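Local coordinates for N-acetylmuramoyl-l-alanine amidase (Bartonella henselae, PDB 3NE8), which probably cleaves the amide bond between N-acetylmuramic acid and L-alanine in peptidoglycan, a zinc-dependent step in remodelling the bacterial cell wall, at residues Val31-Ala36 against Leu53-Asp58; Arg6-Pro11 against Phe73-Phe78; Asp84-His89 against Tyr193-Glu198; Arg92-Tyr97 against Ile164-Asn169. All blocks are in the same frame, centred on the assembly; numbering follows the deposited sequence.

Contact 1: Val31-Ala36 against Leu53-Asp58; sequences VTLAFA and LTRDSD
The guanidinium of R55 is the flat group to look at, with L33 and T32 of helix 28-45 coming up to it. One edge turns back on its own loop: NH1 of R55 donates to S57 O at 3.0 Å, and that oxygen lies in the guanidinium plane, although NH1 itself stands well above the carbonyl plane. From the helix, L33 CD2 comes in obliquely to 3.9 Å from R55 NH1, and T32 OG1 sits 3.4 Å from R55 NH2. The hydroxyl has its main partner in G12 O. R55 also bonds through NE to P11 O and through NH2 to K29 O and G12 O, so several carbonyls fix the rotation of the group. In the mixed alpha/beta fold this ties the first long helix, near its zinc-binding start, to the loop leaving the edge strand 49-53. L33 has CG opposite the backbone N (chi1 -179°), aimed at the loop, and its two methyls part there: CD2 goes to the arginine, while CD1 lies 3.8 Å from R55 O and 4.1 Å from D56 OD2. R55 O is buried here and has no polar partner in the model. The D56 carboxylate, by contrast, is paired with R37 through OD2 and with R40 through OD1. One turn on from T32, A36 CB meets L53 CD2 at 4.0 Å, and L33 CD1 closes on the same methyl from 4.3 Å.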
loop_
_atom_site.group_PDB
_atom_site.type_symbol
_atom_site.label_atom_id
_atom_site.label_comp_id
_atom_site.label_asym_id
_atom_site.label_seq_id
_atom_site.Cartn_x
_atom_site.Cartn_y
_atom_site.Cartn_z
ATOM N N VAL A 31 23.521 -7.327 18.734
ATOM C CA VAL A 31 22.070 -7.312 18.817
ATOM C C VAL A 31 21.450 -7.396 17.422
ATOM O O VAL A 31 20.470 -8.117 17.214
ATOM C CB VAL A 31 21.566 -6.019 19.519
ATOM C CG1 VAL A 31 20.046 -5.867 19.384
ATOM C CG2 VAL A 31 21.989 -6.002 20.978
ATOM N N THR A 32 21.989 -6.641 16.476
ATOM C CA THR A 32 21.367 -6.619 15.156
ATOM C C THR A 32 21.517 -7.975 14.443
ATOM O O THR A 32 20.593 -8.411 13.759
ATOM C CB THR A 32 21.934 -5.510 14.265
ATOM O OG1 THR A 32 23.331 -5.766 14.040
ATOM C CG2 THR A 32 21.724 -4.126 14.893
ATOM N N LEU A 33 22.677 -8.629 14.590
ATOM C CA LEU A 33 22.884 -9.954 14.006
ATOM C C LEU A 33 21.937 -10.961 14.655
ATOM O O LEU A 33 21.312 -11.766 13.956
ATOM C CB LEU A 33 24.348 -10.384 14.136
ATOM C CG LEU A 33 24.730 -11.740 13.538
ATOM C CD1 LEU A 33 24.434 -11.788 12.046
ATOM C CD2 LEU A 33 26.199 -12.031 13.793
ATOM N N ALA A 34 21.807 -10.906 15.982
ATOM C CA ALA A 34 20.918 -11.833 16.679
ATOM C C ALA A 34 19.476 -11.608 16.234
ATOM O O ALA A 34 18.699 -12.546 16.051
ATOM C CB ALA A 34 21.045 -11.671 18.196
ATOM N N PHE A 35 19.088 -10.346 16.106
ATOM C CA PHE A 35 17.732 -10.040 15.670
ATOM C C PHE A 35 17.495 -10.520 14.238
ATOM O O PHE A 35 16.441 -11.087 13.931
ATOM C CB PHE A 35 17.421 -8.550 15.798
ATOM C CG PHE A 35 15.969 -8.242 15.567
ATOM C CD1 PHE A 35 15.069 -8.292 16.620
ATOM C CD2 PHE A 35 15.497 -7.980 14.292
ATOM C CE1 PHE A 35 13.722 -8.041 16.413
ATOM C CE2 PHE A 35 14.142 -7.733 14.079
ATOM C CZ PHE A 35 13.264 -7.766 15.146
ATOM N N ALA A 36 18.451 -10.266 13.352
ATOM C CA ALA A 36 18.333 -10.714 11.970
ATOM C C ALA A 36 18.169 -12.225 11.905
ATOM O O ALA A 36 17.359 -12.729 11.115
ATOM C CB ALA A 36 19.538 -10.270 11.149
ATOM N N LEU A 53 20.961 -12.880 4.420
ATOM C CA LEU A 53 21.532 -11.821 5.237
ATOM C C LEU A 53 22.730 -11.192 4.515
ATOM O O LEU A 53 23.478 -11.895 3.826
ATOM C CB LEU A 53 21.978 -12.381 6.594
ATOM C CG LEU A 53 20.950 -12.378 7.725
ATOM C CD1 LEU A 53 19.673 -13.145 7.363
ATOM C CD2 LEU A 53 21.558 -12.935 9.006
ATOM N N THR A 54 22.924 -9.883 4.671
ATOM C CA THR A 54 24.117 -9.247 4.115
ATOM C C THR A 54 25.397 -9.804 4.755
ATOM O O THR A 54 26.422 -9.912 4.093
ATOM C CB THR A 54 24.080 -7.725 4.280
ATOM O OG1 THR A 54 23.914 -7.426 5.663
ATOM C CG2 THR A 54 22.933 -7.114 3.461
ATOM N N ARG A 55 25.336 -10.075 6.057
ATOM C CA ARG A 55 26.392 -10.770 6.787
ATOM C C ARG A 55 25.728 -11.743 7.734
ATOM O O ARG A 55 24.675 -11.446 8.315
ATOM C CB ARG A 55 27.271 -9.800 7.583
ATOM C CG ARG A 55 26.554 -9.103 8.746
ATOM C CD ARG A 55 27.462 -8.103 9.439
ATOM N NE ARG A 55 26.812 -7.357 10.521
ATOM C CZ ARG A 55 26.871 -7.680 11.811
ATOM N NH1 ARG A 55 27.523 -8.772 12.198
ATOM N NH2 ARG A 55 26.289 -6.912 12.717
ATOM N N ASP A 56 26.340 -12.917 7.874
ATOM C CA ASP A 56 25.920 -13.897 8.872
ATOM C C ASP A 56 27.117 -14.276 9.733
ATOM O O ASP A 56 27.317 -15.440 10.102
ATOM C CB ASP A 56 25.280 -15.121 8.222
ATOM C CG ASP A 56 24.430 -15.923 9.191
ATOM O OD1 ASP A 56 24.064 -17.053 8.831
ATOM O OD2 ASP A 56 24.147 -15.436 10.308
ATOM N N SER A 57 27.909 -13.263 10.046
ATOM C CA SER A 57 29.100 -13.387 10.867
ATOM C C SER A 57 29.521 -11.979 11.240
ATOM O O SER A 57 28.925 -10.994 10.779
ATOM C CB SER A 57 30.221 -14.071 10.092
ATOM O OG SER A 57 30.648 -13.267 9.009
ATOM N N ASP A 58 30.558 -11.887 12.063
ATOM C CA ASP A 58 31.027 -10.611 12.574
ATOM C C ASP A 58 32.045 -10.018 11.611
ATOM O O ASP A 58 33.255 -10.181 11.796
ATOM C CB ASP A 58 31.651 -10.804 13.956
ATOM C CG ASP A 58 32.025 -9.500 14.604
ATOM O OD1 ASP A 58 31.357 -8.495 14.329
ATOM O OD2 ASP A 58 32.992 -9.485 15.390
#

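Contact 2: Arg6-Pro11 against Phe73-Phe78; sequences RVVLDP and FDADLF. With ACT (acetate ion), chain E.
R6 lays its guanidinium over one face of the F73 ring, the two planes tilted rather than parallel, where two parallel strands of the central sheet, 5-11 and 77-82, come together. R6 NH2 stands over the middle of the F73 ring, and CZ is 4.1 Å from the ring centroid, 16° off the normal: a cation-pi pair. The arginine chain bends at chi3 (66°), which turns its side-on edge to the F73 carbonyl; NE and NH2 both donate to F73 O, NE at 2.8 Å and almost in line with the C=O. The other edge takes an acetate ion, probably from the crystallisation liquor, in a two-pronged grip, R6 NH1 to O at 2.7 Å and NH2 to OXT. The guanidinium therefore has in-plane partners on two edges and a ring over one face. D76 comes in from another direction, its carboxylate plane nearly perpendicular to the guanidinium, and OD2 accepts from the backbone N of R6 on its anti side. D76 N returns a bond to R6 O at 2.7 Å, before the regular pairing of V8 with F78 begins, where V8 N donates to L77 O. V8 then divides its methyls, CG1 lying in plane at the edge of the F78 ring and CG2 reaching F73 CD2 at 3.5 Å. Further along, the D10 carboxylate, bonded to T54 and R66, lies 19° from parallel to the F78 ring, with D10 CB 3.5 Å from F78 CZ.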
loop_
_atom_site.group_PDB
_atom_site.type_symbol
_atom_site.label_atom_id
_atom_site.label_comp_id
_atom_site.label_asym_id
_atom_site.label_seq_id
_atom_site.Cartn_x
_atom_site.Cartn_y
_atom_site.Cartn_z
ATOM N N ARG A 6 11.366 -12.675 -1.909
ATOM C CA ARG A 6 12.793 -12.641 -1.601
ATOM C C ARG A 6 13.130 -11.465 -0.697
ATOM O O ARG A 6 12.897 -10.311 -1.055
ATOM C CB ARG A 6 13.591 -12.564 -2.905
ATOM C CG ARG A 6 13.244 -13.684 -3.897
ATOM C CD ARG A 6 13.978 -13.540 -5.224
ATOM N NE ARG A 6 15.419 -13.714 -5.065
ATOM C CZ ARG A 6 16.015 -14.888 -4.906
ATOM N NH1 ARG A 6 15.294 -16.008 -4.893
ATOM N NH2 ARG A 6 17.329 -14.944 -4.766
ATOM N N VAL A 7 13.686 -11.758 0.473
ATOM C CA VAL A 7 13.962 -10.735 1.477
ATOM C C VAL A 7 15.430 -10.760 1.871
ATOM O O VAL A 7 15.978 -11.829 2.152
ATOM C CB VAL A 7 13.127 -10.985 2.748
ATOM C CG1 VAL A 7 13.399 -9.916 3.798
ATOM C CG2 VAL A 7 11.659 -11.012 2.404
ATOM N N VAL A 8 16.060 -9.586 1.912
ATOM C CA VAL A 8 17.415 -9.470 2.414
ATOM C C VAL A 8 17.389 -8.670 3.697
ATOM O O VAL A 8 16.796 -7.581 3.749
ATOM C CB VAL A 8 18.348 -8.837 1.364
ATOM C CG1 VAL A 8 19.715 -8.503 1.980
ATOM C CG2 VAL A 8 18.515 -9.803 0.192
ATOM N N LEU A 9 17.992 -9.243 4.737
ATOM C CA LEU A 9 18.124 -8.609 6.037
ATOM C C LEU A 9 19.552 -8.135 6.218
ATOM O O LEU A 9 20.499 -8.881 5.956
ATOM C CB LEU A 9 17.779 -9.582 7.160
ATOM C CG LEU A 9 16.424 -10.272 7.034
ATOM C CD1 LEU A 9 16.190 -11.236 8.185
ATOM C CD2 LEU A 9 15.288 -9.265 6.952
ATOM N N ASP A 10 19.702 -6.904 6.690
ATOM C CA ASP A 10 21.003 -6.293 6.892
ATOM C C ASP A 10 21.231 -6.012 8.368
ATOM O O ASP A 10 20.719 -5.030 8.910
ATOM C CB ASP A 10 21.081 -4.977 6.109
ATOM C CG ASP A 10 22.360 -4.221 6.382
ATOM O OD1 ASP A 10 23.430 -4.859 6.306
ATOM O OD2 ASP A 10 22.307 -3.007 6.700
ATOM N N PRO A 11 22.013 -6.873 9.044
ATOM C CA PRO A 11 22.348 -6.574 10.443
ATOM C C PRO A 11 23.321 -5.396 10.500
ATOM O O PRO A 11 24.461 -5.499 10.032
ATOM C CB PRO A 11 23.021 -7.866 10.943
ATOM C CG PRO A 11 22.764 -8.906 9.886
ATOM C CD PRO A 11 22.597 -8.151 8.598
ATOM N N PHE A 73 20.845 -10.273 -5.045
ATOM C CA PHE A 73 19.914 -11.327 -4.641
ATOM C C PHE A 73 18.564 -11.185 -5.352
ATOM O O PHE A 73 17.677 -12.021 -5.168
ATOM C CB PHE A 73 19.695 -11.256 -3.119
ATOM C CG PHE A 73 19.072 -12.494 -2.517
ATOM C CD1 PHE A 73 19.788 -13.674 -2.453
ATOM C CD2 PHE A 73 17.802 -12.460 -1.965
ATOM C CE1 PHE A 73 19.230 -14.819 -1.887
ATOM C CE2 PHE A 73 17.249 -13.594 -1.385
ATOM C CZ PHE A 73 17.964 -14.771 -1.348
ATOM N N ASP A 74 18.376 -10.120 -6.130
ATOM C CA ASP A 74 17.062 -9.818 -6.699
ATOM C C ASP A 74 16.014 -9.716 -5.593
ATOM O O ASP A 74 14.914 -10.261 -5.698
ATOM C CB ASP A 74 16.661 -10.854 -7.757
ATOM C CG ASP A 74 17.446 -10.708 -9.045
ATOM O OD1 ASP A 74 17.982 -9.607 -9.304
ATOM O OD2 ASP A 74 17.531 -11.694 -9.801
ATOM N N ALA A 75 16.368 -9.030 -4.516
ATOM C CA ALA A 75 15.474 -8.881 -3.376
ATOM C C ALA A 75 14.195 -8.154 -3.750
ATOM O O ALA A 75 14.219 -7.209 -4.533
ATOM C CB ALA A 75 16.167 -8.126 -2.249
ATOM N N ASP A 76 13.084 -8.601 -3.166
ATOM C CA ASP A 76 11.815 -7.884 -3.219
ATOM C C ASP A 76 11.654 -6.896 -2.069
ATOM O O ASP A 76 10.755 -6.054 -2.087
ATOM C CB ASP A 76 10.663 -8.887 -3.185
ATOM C CG ASP A 76 10.681 -9.828 -4.366
ATOM O OD1 ASP A 76 10.705 -9.332 -5.517
ATOM O OD2 ASP A 76 10.667 -11.061 -4.149
ATOM N N LEU A 77 12.510 -7.004 -1.061
ATOM C CA LEU A 77 12.441 -6.172 0.135
ATOM C C LEU A 77 13.787 -6.258 0.836
ATOM O O LEU A 77 14.392 -7.334 0.899
ATOM C CB LEU A 77 11.329 -6.674 1.068
ATOM C CG LEU A 77 11.158 -5.950 2.407
ATOM C CD1 LEU A 77 10.808 -4.470 2.235
ATOM C CD2 LEU A 77 10.103 -6.648 3.252
ATOM N N PHE A 78 14.237 -5.130 1.371
ATOM C CA PHE A 78 15.498 -4.993 2.087
ATOM C C PHE A 78 15.205 -4.312 3.418
ATOM O O PHE A 78 14.563 -3.255 3.451
ATOM C CB PHE A 78 16.466 -4.147 1.254
ATOM C CG PHE A 78 17.776 -3.856 1.934
ATOM C CD1 PHE A 78 18.753 -4.835 2.047
ATOM C CD2 PHE A 78 18.036 -2.598 2.464
ATOM C CE1 PHE A 78 19.982 -4.564 2.652
ATOM C CE2 PHE A 78 19.245 -2.324 3.089
ATOM C CZ PHE A 78 20.227 -3.314 3.176
HETATM C C ACT E . 17.772 -18.511 -4.462
HETATM O O ACT E . 16.602 -18.359 -4.883
HETATM O OXT ACT E . 18.402 -17.474 -4.172
HETATM C CH3 ACT E . 18.394 -19.869 -4.317
#

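Contact 3: Asp84-His89 against Tyr193-Glu198; sequences DTIDVH and YLSNKE. With ZN (zinc ion), chain B.
I86 and S195 both turn their first side-chain branch between the backbone N and the carbonyl carbon, with chi1 of 45° for I86 and 39° for S195, and these two torsions set the middle of the contact. In I86 the torsion swings CG1 and then CD1 over the ring of Y193: CD1 sits 3.6 Å from the ring centroid and only 13° off its normal, a CH-pi contact, while CG2 lies 3.5 Å from Y193 CE1. In S195 it puts OG in front of the backbone N of I86, which donates to it at 2.9 Å in a nearly straight bond. The same OG donates to a water, 2.6 Å away, that in turn gives a proton to V88 O, so the serine links two points of the 84-89 loop. Y193 to N196 form a type I beta turn leading into helix 197-203. N196 is the N-cap of that helix; its OD1 takes D199 N, while ND2 reaches back across the contact to H89 O at 3.0 Å, within the carbonyl plane. The turn thus packs against the loop that brings D84 to the metal site of this zinc amidase. D84 binds the zinc ion through OD1 at 2.1 Å and more loosely through OD2 at 2.6 Å, alongside H13, E28, H82 and E115. Its backbone is tied too: D84 O lies near the edge of the Y193 ring and accepts a weak bond from L194 N, and D84 N donates to E190. The far end of Y193, its OH, bonds to T95 and Y97.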
loop_
_atom_site.group_PDB
_atom_site.type_symbol
_atom_site.label_atom_id
_atom_site.label_comp_id
_atom_site.label_asym_id
_atom_site.label_seq_id
_atom_site.Cartn_x
_atom_site.Cartn_y
_atom_site.Cartn_z
ATOM N N ASP A 84 20.427 1.958 17.686
ATOM C CA ASP A 84 21.387 3.040 17.794
ATOM C C ASP A 84 21.281 3.864 19.060
ATOM O O ASP A 84 20.346 3.729 19.846
ATOM C CB ASP A 84 21.231 3.964 16.588
ATOM C CG ASP A 84 21.757 3.332 15.326
ATOM O OD1 ASP A 84 22.983 3.107 15.266
ATOM O OD2 ASP A 84 20.962 3.029 14.414
ATOM N N THR A 85 22.277 4.714 19.255
ATOM C CA THR A 85 22.195 5.765 20.252
ATOM C C THR A 85 21.671 7.014 19.557
ATOM O O THR A 85 22.132 7.353 18.465
ATOM C CB THR A 85 23.572 6.065 20.863
ATOM O OG1 THR A 85 23.904 5.047 21.812
ATOM C CG2 THR A 85 23.565 7.415 21.564
ATOM N N ILE A 86 20.696 7.681 20.165
ATOM C CA ILE A 86 20.197 8.943 19.615
ATOM C C ILE A 86 20.489 10.052 20.611
ATOM O O ILE A 86 20.831 9.784 21.765
ATOM C CB ILE A 86 18.696 8.906 19.218
ATOM C CG1 ILE A 86 17.846 8.239 20.297
ATOM C CG2 ILE A 86 18.510 8.192 17.882
ATOM C CD1 ILE A 86 16.362 8.232 19.969
ATOM N N ASP A 87 20.367 11.295 20.156
ATOM C CA ASP A 87 20.841 12.438 20.926
ATOM C C ASP A 87 20.087 12.616 22.243
ATOM O O ASP A 87 20.663 13.025 23.252
ATOM C CB ASP A 87 20.778 13.708 20.072
ATOM C CG ASP A 87 21.611 13.596 18.804
ATOM O OD1 ASP A 87 22.454 12.672 18.719
ATOM O OD2 ASP A 87 21.424 14.432 17.893
ATOM N N VAL A 88 18.798 12.297 22.229
ATOM C CA VAL A 88 17.963 12.414 23.417
ATOM C C VAL A 88 17.778 11.030 24.027
ATOM O O VAL A 88 17.203 10.142 23.400
ATOM C CB VAL A 88 16.593 13.030 23.068
ATOM C CG1 VAL A 88 15.717 13.120 24.305
ATOM C CG2 VAL A 88 16.777 14.400 22.432
ATOM N N HIS A 89 18.255 10.855 25.255
ATOM C CA HIS A 89 18.269 9.548 25.913
ATOM C C HIS A 89 16.887 9.091 26.387
ATOM O O HIS A 89 16.681 7.917 26.693
ATOM C CB HIS A 89 19.236 9.560 27.102
ATOM C CG HIS A 89 18.719 10.306 28.294
ATOM N ND1 HIS A 89 19.073 11.610 28.568
ATOM C CD2 HIS A 89 17.870 9.932 29.280
ATOM C CE1 HIS A 89 18.463 12.007 29.670
ATOM N NE2 HIS A 89 17.727 11.009 30.122
ATOM N N TYR A 193 16.435 1.809 21.094
ATOM C CA TYR A 193 17.611 2.669 21.161
ATOM C C TYR A 193 18.487 2.309 22.347
ATOM O O TYR A 193 18.056 2.381 23.493
ATOM C CB TYR A 193 17.201 4.147 21.210
ATOM C CG TYR A 193 16.478 4.554 19.948
ATOM C CD1 TYR A 193 17.181 4.958 18.821
ATOM C CD2 TYR A 193 15.093 4.477 19.865
ATOM C CE1 TYR A 193 16.522 5.300 17.641
ATOM C CE2 TYR A 193 14.423 4.822 18.690
ATOM C CZ TYR A 193 15.144 5.234 17.586
ATOM O OH TYR A 193 14.497 5.579 16.418
ATOM N N LEU A 194 19.729 1.930 22.077
ATOM C CA LEU A 194 20.639 1.577 23.158
ATOM C C LEU A 194 21.012 2.764 24.050
ATOM O O LEU A 194 21.615 2.580 25.107
ATOM C CB LEU A 194 21.886 0.883 22.607
ATOM C CG LEU A 194 21.674 -0.607 22.329
ATOM C CD1 LEU A 194 22.853 -1.219 21.595
ATOM C CD2 LEU A 194 21.425 -1.363 23.629
ATOM N N SER A 195 20.644 3.977 23.638
ATOM C CA SER A 195 20.826 5.168 24.463
ATOM C C SER A 195 19.799 5.249 25.587
ATOM O O SER A 195 19.947 6.051 26.507
ATOM C CB SER A 195 20.774 6.437 23.605
ATOM O OG SER A 195 19.779 6.336 22.596
ATOM N N ASN A 196 18.754 4.432 25.505
ATOM C CA ASN A 196 17.709 4.409 26.523
ATOM C C ASN A 196 17.778 3.129 27.346
ATOM O O ASN A 196 17.835 2.029 26.795
ATOM C CB ASN A 196 16.334 4.529 25.866
ATOM C CG ASN A 196 15.216 4.480 26.871
ATOM O OD1 ASN A 196 14.726 3.408 27.225
ATOM N ND2 ASN A 196 14.816 5.652 27.367
ATOM N N LYS A 197 17.776 3.276 28.668
ATOM C CA LYS A 197 18.012 2.149 29.566
ATOM C C LYS A 197 16.911 1.107 29.522
ATOM O O LYS A 197 17.179 -0.086 29.678
ATOM C CB LYS A 197 18.172 2.645 31.002
ATOM C CG LYS A 197 19.330 3.589 31.174
ATOM C CD LYS A 197 20.635 2.825 31.220
ATOM C CE LYS A 197 21.823 3.764 31.202
ATOM N NZ LYS A 197 21.997 4.363 29.849
ATOM N N GLU A 198 15.674 1.552 29.331
ATOM C CA GLU A 198 14.552 0.632 29.245
ATOM C C GLU A 198 14.599 -0.159 27.941
ATOM O O GLU A 198 14.369 -1.372 27.930
ATOM C CB GLU A 198 13.223 1.375 29.396
ATOM C CG GLU A 198 13.013 1.964 30.781
ATOM C CD GLU A 198 13.059 0.911 31.869
ATOM O OE1 GLU A 198 12.538 -0.206 31.651
ATOM O OE2 GLU A 198 13.613 1.203 32.947
HETATM ZN ZN ZN B . 23.014 1.596 13.759
HETATM O O HOH W 1 17.461 7.352 23.346
#

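Contact 4: Arg92-Tyr97 against Ile164-Asn169; sequences RGATVY and INLINN
A94 and L166 form a parallel bridge: A94 N donates to N165 O at 3.0 Å, and A94 O accepts from I167 N at 3.1 Å. G93, with its positive phi of 115°, passes close to the partner chain, its CA 3.7 Å from I167 N. These bonds set the two-residue strand 166-167 beside the start of strand 94-99, just before the chain turns a corner into strand 170-174, which pairs with V96. Water handles much of the polar side-chain work. N165 ND2 donates to two waters; one also takes a weak bond from R92 NH2, and the other gives a proton to R92 O. Directly, N165 ND2 lies over one face of the R92 guanidinium, offset toward its rim and 4.1 Å from NE, with the amide plane turned 63° from it. That NE is in a salt bridge with D199. Among the apolar contacts, A94 CB meets L166 CD2 at 4.1 Å. I167 CG2, held between the backbone N and the carbonyl carbon of its own residue, presses to 3.2 Å from T95 OG1, a tight approach to a hydroxyl whose main partner is Y193 OH. The strands are therefore held by direct backbone bonds, while R92 and N165 meet chiefly through water, one of those bonds weak, so this outer part is probably the more adaptable.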
loop_
_atom_site.group_PDB
_atom_site.type_symbol
_atom_site.label_atom_id
_atom_site.label_comp_id
_atom_site.label_asym_id
_atom_site.label_seq_id
_atom_site.Cartn_x
_atom_site.Cartn_y
_atom_site.Cartn_z
ATOM N N ARG A 92 12.592 6.455 23.154
ATOM C CA ARG A 92 12.648 5.005 23.107
ATOM C C ARG A 92 11.502 4.463 22.278
ATOM O O ARG A 92 10.514 5.166 22.011
ATOM C CB ARG A 92 12.590 4.418 24.516
ATOM C CG ARG A 92 11.328 4.772 25.276
ATOM C CD ARG A 92 11.270 4.054 26.612
ATOM N NE ARG A 92 11.187 2.608 26.437
ATOM C CZ ARG A 92 10.592 1.783 27.292
ATOM N NH1 ARG A 92 10.023 2.259 28.393
ATOM N NH2 ARG A 92 10.564 0.481 27.045
ATOM N N GLY A 93 11.639 3.211 21.859
ATOM C CA GLY A 93 10.589 2.529 21.131
ATOM C C GLY A 93 10.968 2.188 19.704
ATOM O O GLY A 93 11.818 2.835 19.087
ATOM N N ALA A 94 10.333 1.154 19.172
ATOM C CA ALA A 94 10.577 0.748 17.794
ATOM C C ALA A 94 10.253 1.890 16.834
ATOM O O ALA A 94 9.298 2.643 17.047
ATOM C CB ALA A 94 9.766 -0.496 17.457
ATOM N N THR A 95 11.058 2.009 15.780
ATOM C CA THR A 95 10.897 3.048 14.771
ATOM C C THR A 95 11.203 2.448 13.409
ATOM O O THR A 95 12.073 1.578 13.289
ATOM C CB THR A 95 11.909 4.208 14.978
ATOM O OG1 THR A 95 12.015 4.531 16.368
ATOM C CG2 THR A 95 11.492 5.455 14.219
ATOM N N VAL A 96 10.508 2.923 12.378
ATOM C CA VAL A 96 10.820 2.543 11.003
ATOM C C VAL A 96 11.149 3.791 10.202
ATOM O O VAL A 96 10.382 4.771 10.211
ATOM C CB VAL A 96 9.673 1.780 10.319
ATOM C CG1 VAL A 96 10.128 1.271 8.954
ATOM C CG2 VAL A 96 9.191 0.632 11.182
ATOM N N TYR A 97 12.283 3.764 9.515
ATOM C CA TYR A 97 12.717 4.861 8.662
ATOM C C TYR A 97 12.699 4.460 7.197
ATOM O O TYR A 97 13.085 3.348 6.830
ATOM C CB TYR A 97 14.141 5.325 9.010
ATOM C CG TYR A 97 14.288 5.880 10.401
ATOM C CD1 TYR A 97 14.235 7.250 10.628
ATOM C CD2 TYR A 97 14.481 5.042 11.489
ATOM C CE1 TYR A 97 14.371 7.766 11.912
ATOM C CE2 TYR A 97 14.614 5.544 12.767
ATOM C CZ TYR A 97 14.556 6.908 12.979
ATOM O OH TYR A 97 14.672 7.433 14.256
ATOM N N ILE A 164 3.776 -3.920 20.985
ATOM C CA ILE A 164 5.198 -3.623 21.045
ATOM C C ILE A 164 5.336 -2.112 21.060
ATOM O O ILE A 164 4.747 -1.424 20.225
ATOM C CB ILE A 164 5.919 -4.214 19.834
ATOM C CG1 ILE A 164 5.859 -5.739 19.925
ATOM C CG2 ILE A 164 7.358 -3.718 19.765
ATOM C CD1 ILE A 164 6.395 -6.445 18.744
ATOM N N ASN A 165 6.085 -1.584 22.019
ATOM C CA ASN A 165 6.134 -0.139 22.190
ATOM C C ASN A 165 6.816 0.565 21.033
ATOM O O ASN A 165 7.921 0.189 20.623
ATOM C CB ASN A 165 6.813 0.245 23.502
ATOM C CG ASN A 165 6.796 1.736 23.731
ATOM O OD1 ASN A 165 5.733 2.357 23.742
ATOM N ND2 ASN A 165 7.973 2.332 23.882
ATOM N N LEU A 166 6.144 1.590 20.519
ATOM C CA LEU A 166 6.625 2.389 19.403
ATOM C C LEU A 166 6.979 3.779 19.897
ATOM O O LEU A 166 6.344 4.294 20.814
ATOM C CB LEU A 166 5.534 2.510 18.340
ATOM C CG LEU A 166 5.168 1.244 17.565
ATOM C CD1 LEU A 166 3.744 1.314 17.052
ATOM C CD2 LEU A 166 6.135 1.045 16.415
ATOM N N ILE A 167 7.999 4.384 19.298
ATOM C CA ILE A 167 8.301 5.785 19.551
ATOM C C ILE A 167 7.169 6.651 19.019
ATOM O O ILE A 167 6.418 6.221 18.151
ATOM C CB ILE A 167 9.614 6.197 18.857
ATOM C CG1 ILE A 167 10.102 7.551 19.371
ATOM C CG2 ILE A 167 9.450 6.215 17.335
ATOM C CD1 ILE A 167 11.492 7.904 18.892
ATOM N N ASN A 168 7.015 7.858 19.556
ATOM C CA ASN A 168 6.102 8.835 18.986
ATOM C C ASN A 168 6.469 9.065 17.527
ATOM O O ASN A 168 7.652 9.159 17.216
ATOM C CB ASN A 168 6.212 10.148 19.761
ATOM C CG ASN A 168 5.514 11.293 19.067
ATOM O OD1 ASN A 168 4.290 11.323 18.983
ATOM N ND2 ASN A 168 6.291 12.247 18.567
ATOM N N ASN A 169 5.480 9.179 16.647
ATOM C CA ASN A 169 5.755 9.325 15.215
ATOM C C ASN A 169 6.696 8.221 14.732
ATOM O O ASN A 169 7.844 8.489 14.368
ATOM C CB ASN A 169 6.377 10.694 14.916
ATOM C CG ASN A 169 5.435 11.839 15.205
ATOM O OD1 ASN A 169 5.861 12.924 15.595
ATOM N ND2 ASN A 169 4.146 11.604 15.016
HETATM O O HOH W 2 10.278 0.542 24.079
HETATM O O HOH W 3 8.019 5.293 23.568
#

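Overall arrangement
From the N terminus, strand 5-11 enters the sheet and waits for 73-78, whose pairing in contact 2 closes the first large loop. Contact 1 lies wholly within that loop, tying helix 28-45 to the chain leaving edge strand 49-53; the two touch where T54 bonds to D10 and L9. After strand 77-82 a second loop opens at 84-89 and closes at 193-198 as contact 3. Contact 4 sits within it, adding 164-169 to strand 94-99, and the two touch through the Y193 hydroxyl. The pairs follow in series and none cross; contacts 2 and 4 lie about 22 Å apart, centre to centre, along the same sheet.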